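Local coordinates for glycoside hydrolase family 43 (Halothermothrix orenii, PDB 4QQS), which has alpha-L-arabinofuranosidase activity and probably acts in xylan breakdown as a five-bladed beta-propeller glycoside hydrolase, at residues 210-224 against 240-254. Sequence-based numbering, arbitrary orientation.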
loop_
_atom_site.group_PDB
_atom_site.type_symbol
_atom_site.label_atom_id
_atom_site.label_comp_id
_atom_site.label_asym_id
_atom_site.label_seq_id
_atom_site.Cartn_x
_atom_site.Cartn_y
_atom_site.Cartn_z
ATOM N N TYR A 210 3.569 6.844 3.427
ATOM C CA TYR A 210 3.331 7.049 2.002
ATOM C C TYR A 210 4.686 7.025 1.311
ATOM O O TYR A 210 5.732 7.130 1.956
ATOM C CB TYR A 210 2.589 8.379 1.731
ATOM C CG TYR A 210 3.435 9.580 2.055
ATOM C CD1 TYR A 210 3.503 10.100 3.336
ATOM C CD2 TYR A 210 4.219 10.180 1.076
ATOM C CE1 TYR A 210 4.324 11.170 3.626
ATOM C CE2 TYR A 210 5.043 11.245 1.368
ATOM C CZ TYR A 210 5.088 11.747 2.643
ATOM O OH TYR A 210 5.879 12.826 2.979
ATOM N N SER A 211 4.649 6.918 -0.013
ATOM C CA SER A 211 5.854 6.895 -0.825
ATOM C C SER A 211 5.926 8.100 -1.749
ATOM O O SER A 211 4.894 8.635 -2.186
ATOM C CB SER A 211 5.889 5.618 -1.660
ATOM O OG SER A 211 5.921 4.473 -0.817
ATOM N N ALA A 212 7.147 8.529 -2.052
ATOM C CA ALA A 212 7.364 9.646 -2.960
ATOM C C ALA A 212 8.548 9.346 -3.874
ATOM O O ALA A 212 9.304 8.402 -3.634
ATOM C CB ALA A 212 7.609 10.949 -2.183
ATOM N N ASN A 213 8.713 10.212 -4.877
ATOM C CA ASN A 213 9.633 10.021 -5.993
ATOM C C ASN A 213 9.138 8.922 -6.919
ATOM O O ASN A 213 8.059 8.368 -6.702
ATOM C CB ASN A 213 11.078 9.853 -5.515
ATOM C CG ASN A 213 11.521 11.046 -4.698
ATOM O OD1 ASN A 213 11.574 12.166 -5.212
ATOM N ND2 ASN A 213 11.771 10.845 -3.420
ATOM N N CYS A 214 9.876 8.676 -7.994
ATOM C CA CYS A 214 9.429 7.748 -9.021
ATOM C C CYS A 214 9.694 6.304 -8.604
ATOM O O CYS A 214 10.802 5.978 -8.183
ATOM C CB CYS A 214 10.160 8.036 -10.330
ATOM S SG CYS A 214 9.651 6.987 -11.696
ATOM N N TYR A 215 8.694 5.433 -8.763
ATOM C CA TYR A 215 8.848 4.020 -8.409
ATOM C C TYR A 215 10.043 3.353 -9.097
ATOM O O TYR A 215 10.586 2.393 -8.569
ATOM C CB TYR A 215 7.587 3.212 -8.747
ATOM C CG TYR A 215 7.526 2.850 -10.203
ATOM C CD1 TYR A 215 7.962 1.607 -10.657
ATOM C CD2 TYR A 215 7.106 3.768 -11.135
ATOM C CE1 TYR A 215 7.967 1.292 -11.993
ATOM C CE2 TYR A 215 7.102 3.464 -12.486
ATOM C CZ TYR A 215 7.537 2.226 -12.904
ATOM O OH TYR A 215 7.551 1.904 -14.236
ATOM N N ALA A 216 10.439 3.846 -10.272
ATOM C CA ALA A 216 11.516 3.253 -11.059
ATOM C C ALA A 216 12.884 3.851 -10.738
ATOM O O ALA A 216 13.866 3.505 -11.382
ATOM C CB ALA A 216 11.204 3.395 -12.542
ATOM N N SER A 217 12.948 4.733 -9.740
ATOM C CA SER A 217 14.193 5.352 -9.296
ATOM C C SER A 217 14.656 4.766 -7.967
ATOM O O SER A 217 13.822 4.432 -7.129
ATOM C CB SER A 217 13.970 6.852 -9.109
ATOM O OG SER A 217 15.065 7.464 -8.455
ATOM N N PRO A 218 15.979 4.684 -7.741
ATOM C CA PRO A 218 16.465 4.283 -6.415
ATOM C C PRO A 218 15.949 5.202 -5.309
ATOM O O PRO A 218 15.905 4.782 -4.155
ATOM C CB PRO A 218 17.988 4.377 -6.558
ATOM C CG PRO A 218 18.213 4.262 -7.998
ATOM C CD PRO A 218 17.086 4.930 -8.671
ATOM N N ASP A 219 15.554 6.422 -5.664
ATOM C CA ASP A 219 15.108 7.407 -4.691
ATOM C C ASP A 219 13.653 7.256 -4.252
ATOM O O ASP A 219 13.199 8.030 -3.414
ATOM C CB ASP A 219 15.368 8.816 -5.212
ATOM C CG ASP A 219 16.847 9.108 -5.329
ATOM O OD1 ASP A 219 17.597 8.767 -4.386
ATOM O OD2 ASP A 219 17.252 9.656 -6.378
ATOM N N TYR A 220 12.931 6.277 -4.796
ATOM C CA TYR A 220 11.628 5.933 -4.232
ATOM C C TYR A 220 11.850 5.664 -2.749
ATOM O O TYR A 220 12.804 4.986 -2.374
ATOM C CB TYR A 220 11.039 4.722 -4.926
ATOM C CG TYR A 220 9.542 4.561 -4.831
ATOM C CD1 TYR A 220 8.690 5.547 -5.293
ATOM C CD2 TYR A 220 8.981 3.397 -4.335
ATOM C CE1 TYR A 220 7.309 5.370 -5.278
ATOM C CE2 TYR A 220 7.611 3.203 -4.313
ATOM C CZ TYR A 220 6.781 4.183 -4.795
ATOM O OH TYR A 220 5.422 3.936 -4.780
ATOM N N SER A 221 11.004 6.233 -1.894
ATOM C CA SER A 221 11.231 6.145 -0.458
ATOM C C SER A 221 9.953 6.481 0.294
ATOM O O SER A 221 8.994 7.010 -0.291
ATOM C CB SER A 221 12.399 7.036 -0.034
ATOM O OG SER A 221 12.458 8.244 -0.777
ATOM N N ILE A 222 9.954 6.157 1.581
ATOM C CA ILE A 222 8.776 6.230 2.431
ATOM C C ILE A 222 8.928 7.306 3.487
ATOM O O ILE A 222 9.955 7.377 4.180
ATOM C CB ILE A 222 8.528 4.865 3.115
ATOM C CG1 ILE A 222 8.208 3.820 2.043
ATOM C CG2 ILE A 222 7.421 4.959 4.154
ATOM C CD1 ILE A 222 8.280 2.390 2.520
ATOM N N GLY A 223 7.890 8.133 3.609
ATOM C CA GLY A 223 7.776 9.108 4.672
ATOM C C GLY A 223 6.476 8.909 5.423
ATOM O O GLY A 223 5.691 8.016 5.105
ATOM N N TYR A 224 6.215 9.783 6.393
ATOM C CA TYR A 224 4.898 9.801 7.012
ATOM C C TYR A 224 4.428 11.204 7.333
ATOM O O TYR A 224 5.213 12.164 7.357
ATOM C CB TYR A 224 4.823 8.902 8.261
ATOM C CG TYR A 224 5.482 9.449 9.506
ATOM C CD1 TYR A 224 4.758 10.125 10.466
ATOM C CD2 TYR A 224 6.837 9.266 9.725
ATOM C CE1 TYR A 224 5.364 10.595 11.616
ATOM C CE2 TYR A 224 7.448 9.723 10.872
ATOM C CZ TYR A 224 6.709 10.396 11.807
ATOM O OH TYR A 224 7.326 10.820 12.959
ATOM N N ASN A 240 11.497 13.174 7.338
ATOM C CA ASN A 240 11.292 12.257 6.222
ATOM C C ASN A 240 12.479 12.298 5.256
ATOM O O ASN A 240 13.148 13.316 5.117
ATOM C CB ASN A 240 10.053 12.666 5.443
ATOM C CG ASN A 240 8.746 12.210 6.075
ATOM O OD1 ASN A 240 8.702 11.255 6.856
ATOM N ND2 ASN A 240 7.660 12.873 5.695
ATOM N N PRO A 241 12.736 11.189 4.559
ATOM C CA PRO A 241 12.035 9.907 4.631
ATOM C C PRO A 241 12.483 9.077 5.830
ATOM O O PRO A 241 13.610 9.211 6.319
ATOM C CB PRO A 241 12.448 9.223 3.321
ATOM C CG PRO A 241 13.828 9.749 3.069
ATOM C CD PRO A 241 13.780 11.187 3.521
ATOM N N ILE A 242 11.598 8.189 6.275
ATOM C CA ILE A 242 11.915 7.245 7.344
ATOM C C ILE A 242 12.480 5.923 6.834
ATOM O O ILE A 242 13.067 5.177 7.618
ATOM C CB ILE A 242 10.719 7.008 8.291
ATOM C CG1 ILE A 242 9.578 6.276 7.595
ATOM C CG2 ILE A 242 10.257 8.331 8.881
ATOM C CD1 ILE A 242 8.506 5.816 8.583
ATOM N N LEU A 243 12.335 5.644 5.542
ATOM C CA LEU A 243 12.891 4.435 4.962
ATOM C C LEU A 243 13.344 4.801 3.559
ATOM O O LEU A 243 12.539 5.200 2.707
ATOM C CB LEU A 243 11.862 3.316 4.977
ATOM C CG LEU A 243 12.415 1.930 4.649
ATOM C CD1 LEU A 243 13.487 1.482 5.639
ATOM C CD2 LEU A 243 11.289 0.906 4.616
ATOM N N SER A 244 14.652 4.718 3.339
ATOM C CA SER A 244 15.233 5.133 2.073
ATOM C C SER A 244 16.389 4.200 1.704
ATOM O O SER A 244 16.814 3.349 2.497
ATOM C CB SER A 244 15.658 6.602 2.123
ATOM O OG SER A 244 16.622 6.805 3.126
ATOM N N LYS A 245 16.869 4.360 0.480
ATOM C CA LYS A 245 17.817 3.440 -0.115
ATOM C C LYS A 245 19.109 3.285 0.686
ATOM O O LYS A 245 19.535 4.167 1.441
ATOM C CB LYS A 245 18.157 3.919 -1.532
ATOM C CG LYS A 245 18.948 5.219 -1.540
ATOM C CD LYS A 245 19.130 5.813 -2.924
ATOM C CE LYS A 245 20.022 7.055 -2.854
ATOM N NZ LYS A 245 20.143 7.726 -4.154
ATOM N N ARG A 246 19.733 2.134 0.474
ATOM C CA ARG A 246 21.102 1.865 0.902
ATOM C C ARG A 246 21.770 1.132 -0.259
ATOM O O ARG A 246 21.836 -0.095 -0.308
ATOM C CB ARG A 246 21.148 1.032 2.189
ATOM C CG ARG A 246 20.769 1.811 3.460
ATOM C CD ARG A 246 21.747 2.943 3.785
ATOM N NE ARG A 246 23.100 2.430 3.949
ATOM C CZ ARG A 246 23.560 1.871 5.062
ATOM N NH1 ARG A 246 22.803 1.785 6.148
ATOM N NH2 ARG A 246 24.793 1.401 5.083
ATOM N N MET A 247 22.238 1.897 -1.230
ATOM C CA MET A 247 22.795 1.298 -2.424
ATOM C C MET A 247 24.069 0.509 -2.099
ATOM O O MET A 247 24.397 -0.441 -2.794
ATOM C CB MET A 247 23.033 2.376 -3.480
ATOM C CG MET A 247 21.743 3.093 -3.886
ATOM S SD MET A 247 20.515 2.011 -4.654
ATOM C CE MET A 247 21.239 1.754 -6.265
ATOM N N ASP A 248 24.736 0.865 -1.001
ATOM C CA ASP A 248 25.915 0.135 -0.541
ATOM C C ASP A 248 25.579 -1.274 -0.042
ATOM O O ASP A 248 26.466 -2.100 0.147
ATOM C CB ASP A 248 26.693 0.939 0.515
ATOM C CG ASP A 248 25.827 1.426 1.693
ATOM O OD1 ASP A 248 24.607 1.695 1.532
ATOM O OD2 ASP A 248 26.407 1.591 2.792
ATOM N N LYS A 249 24.291 -1.532 0.161
ATOM C CA LYS A 249 23.790 -2.848 0.541
ATOM C C LYS A 249 22.920 -3.487 -0.562
ATOM O O LYS A 249 22.296 -4.518 -0.337
ATOM C CB LYS A 249 22.964 -2.742 1.826
ATOM C CG LYS A 249 23.719 -2.276 3.066
ATOM C CD LYS A 249 22.801 -2.303 4.285
ATOM C CE LYS A 249 23.528 -2.048 5.592
ATOM N NZ LYS A 249 22.571 -2.188 6.730
ATOM N N GLY A 250 22.841 -2.872 -1.738
ATOM C CA GLY A 250 21.996 -3.377 -2.806
ATOM C C GLY A 250 20.514 -3.145 -2.569
ATOM O O GLY A 250 19.684 -3.871 -3.122
ATOM N N ILE A 251 20.185 -2.111 -1.795
ATOM C CA ILE A 251 18.809 -1.805 -1.427
ATOM C C ILE A 251 18.384 -0.519 -2.127
ATOM O O ILE A 251 18.810 0.568 -1.759
ATOM C CB ILE A 251 18.652 -1.669 0.093
ATOM C CG1 ILE A 251 19.135 -2.927 0.827
ATOM C CG2 ILE A 251 17.188 -1.395 0.426
ATOM C CD1 ILE A 251 19.239 -2.721 2.332
ATOM N N SER A 252 17.512 -0.659 -3.118
ATOM C CA SER A 252 17.087 0.437 -3.985
ATOM C C SER A 252 15.582 0.658 -3.906
ATOM O O SER A 252 14.803 -0.294 -3.996
ATOM C CB SER A 252 17.458 0.092 -5.427
ATOM O OG SER A 252 17.031 1.078 -6.341
ATOM N N GLY A 253 15.177 1.911 -3.745
ATOM C CA GLY A 253 13.775 2.272 -3.853
ATOM C C GLY A 253 12.786 1.624 -2.891
ATOM O O GLY A 253 11.747 1.140 -3.326
ATOM N N PRO A 254 13.065 1.626 -1.576
ATOM C CA PRO A 254 12.098 1.022 -0.654
ATOM C C PRO A 254 10.772 1.773 -0.662
ATOM O O PRO A 254 10.743 2.987 -0.497
ATOM C CB PRO A 254 12.789 1.125 0.704
ATOM C CG PRO A 254 13.711 2.285 0.562
ATOM C CD PRO A 254 14.172 2.285 -0.864
HETATM O O HOH W 1 15.459 6.023 -1.363
#
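Asn240 turns its side-chain amide onto the backbone of Tyr224: OD1 accepts from Tyr224 N at 2.9 Å, 34° out of the carbonyl plane, and ND2 donates to Tyr224 O at 3.0 Å. ND2 also donates to Gln182 OE1, so both ends of the buried amide are satisfied. After the cis peptide before Pro241, a classic beta bulge sets Ile242 and Leu243 against Ile222, whose O accepts from both their backbone nitrogens, while Ile222 N returns a nearly straight bond (177°) to Leu243 O. Ile242 CG2 meets the edge of the Tyr224 ring 3.6 Å from CD2, and Leu243 lies alongside Ile222, pointing the same way. Lys245, extended beyond CG, passes over Pro218 O and brings NZ to Asp219 OD1 (2.8 Å) on its syn side; its backbone N donates to a water that in turn donates to Tyr220 O. Met247 SD and Ser252 OG border the Pro218 ring, and Gly253 O lies at the Tyr220 ring edge, 3.7 Å from CD2. Polar bonds thus hold the chain before and after Tyr220, consistent with helping to place its hydroxyl, hydrogen-bonded to Glu195, the predicted proton donor.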